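Local coordinates for protein beta-N-acetylhexosaminidase (Streptomyces plicatus, PDB 1JAK) that hydrolyses terminal beta-linked N-acetylhexosamine residues as a family 20 glycoside hydrolase that relies on substrate-assisted catalysis, at residues Asp296-Val301 with Gln337-Lys342; Glu304-Thr309 with Tyr343-Val348; Val183-Tyr188 with Glu497-Asp502. One frame throughout, in Å; residues are numbered along the deposited sequence.

Contact 1: residues Asp296-Val301 with Gln337-Lys342; sequences DFVDDV and QPIVAK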
# COMPACT_ATOMS: atom_id res chain seq x y z
N ASP A 296 -17.00 -12.97 -22.40
CA ASP A 296 -18.26 -12.74 -21.71
C ASP A 296 -17.92 -12.78 -20.22
O ASP A 296 -18.39 -11.96 -19.43
CB ASP A 296 -19.27 -13.84 -22.03
CG ASP A 296 -19.79 -13.77 -23.45
OD1 ASP A 296 -19.97 -12.65 -23.96
OD2 ASP A 296 -20.02 -14.84 -24.05
N PHE A 297 -17.08 -13.75 -19.86
CA PHE A 297 -16.62 -13.94 -18.49
C PHE A 297 -15.89 -12.70 -17.98
O PHE A 297 -16.21 -12.16 -16.92
CB PHE A 297 -15.69 -15.15 -18.43
CG PHE A 297 -14.96 -15.30 -17.12
CD1 PHE A 297 -15.62 -15.77 -15.99
CD2 PHE A 297 -13.61 -14.96 -17.02
CE1 PHE A 297 -14.95 -15.89 -14.78
CE2 PHE A 297 -12.93 -15.08 -15.81
CZ PHE A 297 -13.61 -15.54 -14.69
N VAL A 298 -14.92 -12.23 -18.76
CA VAL A 298 -14.15 -11.05 -18.38
C VAL A 298 -15.03 -9.82 -18.23
O VAL A 298 -14.88 -9.05 -17.28
CB VAL A 298 -13.03 -10.76 -19.40
CG1 VAL A 298 -12.38 -9.42 -19.09
CG2 VAL A 298 -11.99 -11.87 -19.35
N ASP A 299 -15.96 -9.63 -19.16
CA ASP A 299 -16.85 -8.48 -19.09
C ASP A 299 -17.71 -8.54 -17.83
O ASP A 299 -17.87 -7.54 -17.14
CB ASP A 299 -17.73 -8.40 -20.34
CG ASP A 299 -18.53 -7.12 -20.41
OD1 ASP A 299 -19.53 -7.00 -19.68
OD2 ASP A 299 -18.15 -6.21 -21.19
N ASP A 300 -18.26 -9.72 -17.53
CA ASP A 300 -19.10 -9.88 -16.34
C ASP A 300 -18.32 -9.56 -15.07
O ASP A 300 -18.81 -8.83 -14.20
CB ASP A 300 -19.65 -11.31 -16.23
CG ASP A 300 -20.75 -11.60 -17.23
OD1 ASP A 300 -21.40 -10.65 -17.73
OD2 ASP A 300 -20.99 -12.80 -17.50
N VAL A 301 -17.12 -10.11 -14.96
CA VAL A 301 -16.30 -9.88 -13.77
C VAL A 301 -15.86 -8.43 -13.61
O VAL A 301 -16.00 -7.85 -12.53
CB VAL A 301 -15.05 -10.79 -13.78
CG1 VAL A 301 -14.10 -10.40 -12.65
CG2 VAL A 301 -15.47 -12.24 -13.63
N GLN A 337 -8.74 -4.49 -22.59
CA GLN A 337 -8.49 -3.17 -22.02
C GLN A 337 -9.70 -2.24 -22.14
O GLN A 337 -10.05 -1.55 -21.18
CB GLN A 337 -7.27 -2.51 -22.65
CG GLN A 337 -5.95 -3.16 -22.29
CD GLN A 337 -4.76 -2.38 -22.82
OE1 GLN A 337 -4.35 -1.38 -22.23
NE2 GLN A 337 -4.21 -2.82 -23.94
N PRO A 338 -10.34 -2.20 -23.32
CA PRO A 338 -11.50 -1.32 -23.50
C PRO A 338 -12.65 -1.59 -22.52
O PRO A 338 -13.45 -0.70 -22.23
CB PRO A 338 -11.92 -1.59 -24.95
CG PRO A 338 -10.61 -1.91 -25.61
CD PRO A 338 -9.97 -2.84 -24.60
N ILE A 339 -12.73 -2.82 -22.02
CA ILE A 339 -13.78 -3.19 -21.08
C ILE A 339 -13.69 -2.37 -19.79
O ILE A 339 -14.71 -2.05 -19.17
CB ILE A 339 -13.73 -4.70 -20.74
CG1 ILE A 339 -13.92 -5.52 -22.02
CG2 ILE A 339 -14.80 -5.06 -19.72
CD1 ILE A 339 -13.87 -7.03 -21.82
N VAL A 340 -12.47 -2.05 -19.38
CA VAL A 340 -12.26 -1.26 -18.16
C VAL A 340 -12.86 0.13 -18.34
O VAL A 340 -13.57 0.63 -17.47
CB VAL A 340 -10.75 -1.15 -17.83
CG1 VAL A 340 -10.55 -0.35 -16.55
CG2 VAL A 340 -10.16 -2.55 -17.68
N ALA A 341 -12.57 0.76 -19.48
CA ALA A 341 -13.08 2.09 -19.77
C ALA A 341 -14.60 2.04 -19.93
O ALA A 341 -15.31 2.99 -19.59
CB ALA A 341 -12.44 2.64 -21.05
N LYS A 342 -15.10 0.92 -20.46
CA LYS A 342 -16.53 0.73 -20.66
C LYS A 342 -17.25 0.90 -19.33
O LYS A 342 -18.37 1.41 -19.27
CB LYS A 342 -16.80 -0.67 -21.21
CG LYS A 342 -18.26 -1.06 -21.27
CD LYS A 342 -18.42 -2.50 -21.74
CE LYS A 342 -19.87 -2.94 -21.72
NZ LYS A 342 -20.00 -4.36 -22.17
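Asp-299 and Ile-339 have the nearest CA atoms, 6.4 Å apart, where the helical segments 296-301 and 337-342 run side by side in the same sense, their local axes 10.0 Å apart at closest approach and crossing at -31°. Two kinds of contact bridge this interval. The polar one is a salt bridge in which Lys-342 NZ donates to Asp-299 OD2 at 2.8 Å. The ammonium comes to the syn side of that oxygen but lies 22° out of the carboxylate plane. With CG anti to the backbone N (chi1 172°) and every later bond extended, Lys-342 spans the gap as a straight rod and meets the aspartate side chain roughly at a right angle. Its chain also passes the same oxygen, with CE 3.7 Å from Asp-299 OD2. The other carboxylate oxygen, Asp-299 OD1, is hydrogen-bonded to the hydroxyl of Tyr-343, so each oxygen has its own partner and rotation of the group is restrained. Ile-339 supplies the hydrocarbon, and its two branches have different tasks. CG2 is in van der Waals contact beside the aspartate, 3.8 Å from Asp-299 OD2 and 4.0 Å from Asp-299 CA, whereas CD1, at the end of the longer branch, makes the apolar contact with Val-298 CG1 at 3.9 Å, the two side chains crossing nearly perpendicularly. Val-298 is buried and also touches Met-253. Helices 292-307 and 326-342 flank strand 313-315 in sequence, and this is the contact of consecutive outer helices in the alpha/beta barrel. The ion pair lies toward the exposed Lys-342 and the hydrocarbon toward buried Val-298; the nearby ammonium and phenol would both be expected to favour the ionised form of Asp-299.

Contact 2: residues Glu304-Thr309 with Tyr343-Val348; sequences ELAALT and YGKTVV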
# COMPACT_ATOMS: atom_id res chain seq x y z
N GLU A 304 -18.85 -6.22 -12.60
CA GLU A 304 -19.26 -6.35 -11.21
C GLU A 304 -18.23 -5.75 -10.26
O GLU A 304 -18.58 -5.16 -9.24
CB GLU A 304 -19.52 -7.82 -10.86
CG GLU A 304 -20.83 -8.35 -11.44
CD GLU A 304 -21.30 -9.65 -10.80
OE1 GLU A 304 -21.16 -9.79 -9.57
OE2 GLU A 304 -21.83 -10.52 -11.53
N LEU A 305 -16.95 -5.88 -10.61
CA LEU A 305 -15.89 -5.34 -9.76
C LEU A 305 -15.90 -3.81 -9.82
O LEU A 305 -15.74 -3.14 -8.80
CB LEU A 305 -14.53 -5.87 -10.20
CG LEU A 305 -13.32 -5.41 -9.38
CD1 LEU A 305 -13.49 -5.81 -7.91
CD2 LEU A 305 -12.05 -6.02 -9.95
N ALA A 306 -16.11 -3.26 -11.01
CA ALA A 306 -16.13 -1.81 -11.18
C ALA A 306 -17.25 -1.19 -10.34
O ALA A 306 -17.09 -0.10 -9.78
CB ALA A 306 -16.31 -1.45 -12.65
N ALA A 307 -18.38 -1.88 -10.26
CA ALA A 307 -19.53 -1.40 -9.51
C ALA A 307 -19.22 -1.27 -8.02
O ALA A 307 -19.83 -0.45 -7.33
CB ALA A 307 -20.71 -2.34 -9.71
N LEU A 308 -18.28 -2.07 -7.52
CA LEU A 308 -17.91 -2.05 -6.11
C LEU A 308 -16.69 -1.18 -5.86
O LEU A 308 -16.25 -1.02 -4.72
CB LEU A 308 -17.60 -3.47 -5.64
CG LEU A 308 -18.69 -4.53 -5.80
CD1 LEU A 308 -18.08 -5.91 -5.60
CD2 LEU A 308 -19.81 -4.27 -4.81
N THR A 309 -16.15 -0.59 -6.92
CA THR A 309 -14.94 0.21 -6.82
C THR A 309 -15.13 1.71 -7.04
O THR A 309 -15.23 2.17 -8.18
CB THR A 309 -13.90 -0.32 -7.83
OG1 THR A 309 -13.64 -1.70 -7.55
CG2 THR A 309 -12.60 0.47 -7.74
N TYR A 343 -16.61 0.46 -18.25
CA TYR A 343 -17.19 0.56 -16.92
C TYR A 343 -16.66 1.75 -16.12
O TYR A 343 -16.69 1.75 -14.89
CB TYR A 343 -16.99 -0.76 -16.18
CG TYR A 343 -17.85 -1.87 -16.76
CD1 TYR A 343 -19.24 -1.82 -16.64
CD2 TYR A 343 -17.28 -2.93 -17.46
CE1 TYR A 343 -20.05 -2.80 -17.22
CE2 TYR A 343 -18.08 -3.92 -18.04
CZ TYR A 343 -19.46 -3.84 -17.91
OH TYR A 343 -20.27 -4.80 -18.49
N GLY A 344 -16.19 2.75 -16.85
CA GLY A 344 -15.70 3.99 -16.25
C GLY A 344 -14.45 4.00 -15.40
O GLY A 344 -14.31 4.86 -14.53
N LYS A 345 -13.51 3.09 -15.66
CA LYS A 345 -12.29 3.07 -14.86
C LYS A 345 -11.03 3.19 -15.70
O LYS A 345 -11.06 3.05 -16.93
CB LYS A 345 -12.24 1.79 -14.02
CG LYS A 345 -13.42 1.62 -13.07
CD LYS A 345 -13.53 2.78 -12.10
CE LYS A 345 -14.79 2.67 -11.24
NZ LYS A 345 -14.94 3.81 -10.30
N THR A 346 -9.92 3.45 -15.03
CA THR A 346 -8.61 3.59 -15.67
C THR A 346 -7.87 2.28 -15.48
O THR A 346 -7.67 1.83 -14.35
CB THR A 346 -7.80 4.73 -15.03
OG1 THR A 346 -8.46 5.98 -15.28
CG2 THR A 346 -6.38 4.77 -15.60
N VAL A 347 -7.44 1.67 -16.58
CA VAL A 347 -6.75 0.40 -16.49
C VAL A 347 -5.31 0.49 -16.00
O VAL A 347 -4.58 1.44 -16.30
CB VAL A 347 -6.77 -0.34 -17.86
CG1 VAL A 347 -6.07 0.50 -18.91
CG2 VAL A 347 -6.11 -1.71 -17.73
N VAL A 348 -4.92 -0.51 -15.21
CA VAL A 348 -3.57 -0.62 -14.69
C VAL A 348 -3.20 -2.08 -14.97
O VAL A 348 -4.06 -2.96 -14.89
CB VAL A 348 -3.49 -0.40 -13.17
CG1 VAL A 348 -2.03 -0.49 -12.72
CG2 VAL A 348 -4.08 0.96 -12.80
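Ala-306 and Tyr-343 make the main apolar contact, their CB atoms 3.7 Å apart. The methyl of Ala-306 also lies 3.9 Å from Tyr-343 O, and it comes to the tyrosine ring obliquely. The same methyl, Ala-306 CB, is 4.2 Å from Lys-345 CG. Hydrogen bonding across the contact rests on that lysine: Lys-345 NZ donates to Thr-309 O at 2.7 Å, and the C=O...N angle of 161° places the ammonium almost straight ahead of the carbonyl. A bend at chi2 (-59°) directs the chain to the carbonyl of Thr-309, and NZ also bonds Gly-311 O, just beyond that segment. Within segment 304-309, Leu-305 O accepts from Thr-309 OG1 at 2.8 Å and from Leu-308 N at 3.0 Å, the two donors arriving from opposite faces of its plane, the hydroxyl 42° out of it. Gly-344, with positive phi, is the C-prime residue of a Schellman motif whose bonds run back to the last turn of helix 326-342, Gly-344 N to Ala-341 O and Lys-345 N to Val-340 O. The contact thus pairs the C-terminal ends of helices 292-307 and 326-342, just where the chain turns into the adjacent parallel barrel strands 313-315 and 346-350; the backbones of Thr-346 and Val-348 bond Leu-314, and Thr-309 rests on Pro-249 of strand 246-250.

Contact 3: residues Val183-Tyr188 with Glu497-Asp502; sequences VARYKY and EAAGID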
# COMPACT_ATOMS: atom_id res chain seq x y z
N VAL A 183 0.03 0.22 7.00
CA VAL A 183 0.48 1.09 5.91
C VAL A 183 0.10 2.56 6.08
O VAL A 183 0.83 3.44 5.63
CB VAL A 183 -0.01 0.59 4.53
CG1 VAL A 183 0.33 -0.89 4.36
CG2 VAL A 183 -1.50 0.82 4.37
N ALA A 184 -1.03 2.81 6.73
CA ALA A 184 -1.49 4.18 6.95
C ALA A 184 -0.45 5.01 7.71
O ALA A 184 -0.38 6.23 7.55
CB ALA A 184 -2.81 4.17 7.72
N ARG A 185 0.36 4.35 8.53
CA ARG A 185 1.38 5.03 9.31
C ARG A 185 2.38 5.81 8.47
O ARG A 185 2.93 6.81 8.93
CB ARG A 185 2.19 4.02 10.13
CG ARG A 185 1.45 3.37 11.29
CD ARG A 185 2.28 2.21 11.85
NE ARG A 185 1.63 1.59 13.00
CZ ARG A 185 1.80 1.99 14.26
NH1 ARG A 185 2.60 3.00 14.54
NH2 ARG A 185 1.14 1.38 15.24
N TYR A 186 2.60 5.36 7.24
CA TYR A 186 3.60 5.98 6.39
C TYR A 186 3.12 6.78 5.19
O TYR A 186 3.85 6.99 4.23
CB TYR A 186 4.60 4.89 5.98
CG TYR A 186 5.07 4.12 7.20
CD1 TYR A 186 5.85 4.75 8.18
CD2 TYR A 186 4.63 2.82 7.44
CE1 TYR A 186 6.16 4.10 9.37
CE2 TYR A 186 4.94 2.16 8.63
CZ TYR A 186 5.70 2.81 9.60
OH TYR A 186 5.98 2.19 10.79
N LYS A 187 1.87 7.23 5.27
CA LYS A 187 1.28 8.07 4.24
C LYS A 187 1.05 7.44 2.86
O LYS A 187 0.99 8.15 1.86
CB LYS A 187 2.10 9.36 4.11
CG LYS A 187 2.24 10.13 5.43
CD LYS A 187 2.92 11.48 5.24
CE LYS A 187 3.05 12.27 6.55
NZ LYS A 187 4.09 11.72 7.47
N TYR A 188 0.94 6.12 2.81
CA TYR A 188 0.63 5.45 1.55
C TYR A 188 -0.78 5.95 1.25
O TYR A 188 -1.53 6.23 2.18
CB TYR A 188 0.58 3.93 1.74
CG TYR A 188 1.93 3.24 1.69
CD1 TYR A 188 2.52 2.94 0.46
CD2 TYR A 188 2.60 2.88 2.86
CE1 TYR A 188 3.76 2.28 0.40
CE2 TYR A 188 3.83 2.23 2.81
CZ TYR A 188 4.40 1.93 1.58
OH TYR A 188 5.61 1.28 1.52
N GLU A 497 7.92 -2.37 18.92
CA GLU A 497 7.91 -3.28 20.06
C GLU A 497 6.68 -3.01 20.92
O GLU A 497 5.96 -3.93 21.31
CB GLU A 497 9.18 -3.10 20.89
CG GLU A 497 10.43 -3.67 20.24
CD GLU A 497 11.70 -3.28 20.97
OE1 GLU A 497 11.63 -2.99 22.18
OE2 GLU A 497 12.77 -3.27 20.33
N ALA A 498 6.43 -1.73 21.20
CA ALA A 498 5.29 -1.34 22.02
C ALA A 498 3.97 -1.65 21.32
O ALA A 498 2.97 -1.95 21.97
CB ALA A 498 5.37 0.15 22.34
N ALA A 499 3.97 -1.59 19.99
CA ALA A 499 2.77 -1.85 19.20
C ALA A 499 2.55 -3.33 18.88
O ALA A 499 1.50 -3.71 18.36
CB ALA A 499 2.82 -1.05 17.90
N GLY A 500 3.54 -4.16 19.19
CA GLY A 500 3.41 -5.58 18.91
C GLY A 500 3.62 -5.90 17.44
O GLY A 500 3.07 -6.87 16.92
N ILE A 501 4.40 -5.06 16.77
CA ILE A 501 4.69 -5.27 15.36
C ILE A 501 6.04 -5.96 15.21
O ILE A 501 7.08 -5.38 15.49
CB ILE A 501 4.73 -3.92 14.60
CG1 ILE A 501 3.35 -3.26 14.65
CG2 ILE A 501 5.17 -4.15 13.15
CD1 ILE A 501 3.29 -1.88 14.01
N ASP A 502 6.02 -7.22 14.78
CA ASP A 502 7.26 -7.94 14.60
C ASP A 502 7.96 -7.38 13.37
O ASP A 502 7.31 -6.96 12.42
CB ASP A 502 7.00 -9.44 14.44
CG ASP A 502 8.27 -10.26 14.53
OD1 ASP A 502 9.21 -9.85 15.26
OD2 ASP A 502 8.33 -11.33 13.89
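Over one face of the Arg-185 guanidinium lies the terminal methyl of Ile-501, with CD1 4.0 Å from Arg-185 NE and 4.1 Å from Arg-185 NH2. The second methyl, Ala-499 CB, approaches Arg-185 NH2 obliquely at 4.0 Å. A further flat group, the ring of Tyr-186, carries Arg-185 CB 3.6 Å above the centre of one face, while the Tyr-188 ring has Val-183 O in plane at its edge. The backbones stay far apart: the nearest CA atoms, those of Arg-185 and Ala-499, are 12.1 Å from each other. Arg-185 spans much of that distance, its chain extended from CG to NE, and chi4 of -88° then turns the guanidinium about crosswise to it; Ile-501 reaches from the opposite direction. Both segments contain the chain's departure from a helix. The first leaves helix 173-184, which follows barrel strand 159-165, through a type I turn from Ala-184 to Lys-187 before strand 190-194. The second closes helix 493-499 with a Schellman motif at Gly-500, whose N bonds Glu-497 O at 3.2 Å. The methyl contacts therefore join the barrel to a helix near the C-terminus. The charge of Arg-185 is met by a salt bridge from NH2 to Glu-135, a residue that also touches Ala-498 and Ala-499. Close by, the hydroxyl of Tyr-186 is hydrogen-bonded to Trp-496 NE1 on the same C-terminal helix.

Contacts 1 and 2 are successive levels of one interface, their centres about 9 Å apart: both use helix 292-307, and the opposing segments are consecutive in the chain. Contact 1 joins helix to helix, with an ion pair at its exposed side; contact 2 joins helix ends and turns, and its lysine meets a backbone carbonyl instead of a carboxylate. Contact 3, about 37 and 30 Å away from them centre to centre and on the opposite side of the chain's centre, holds different elements. It lies nearer that centre, yet buries less surface and brings only methyls to a guanidinium. All three are partly buried, and contact 3 closes the long loop that contains the others.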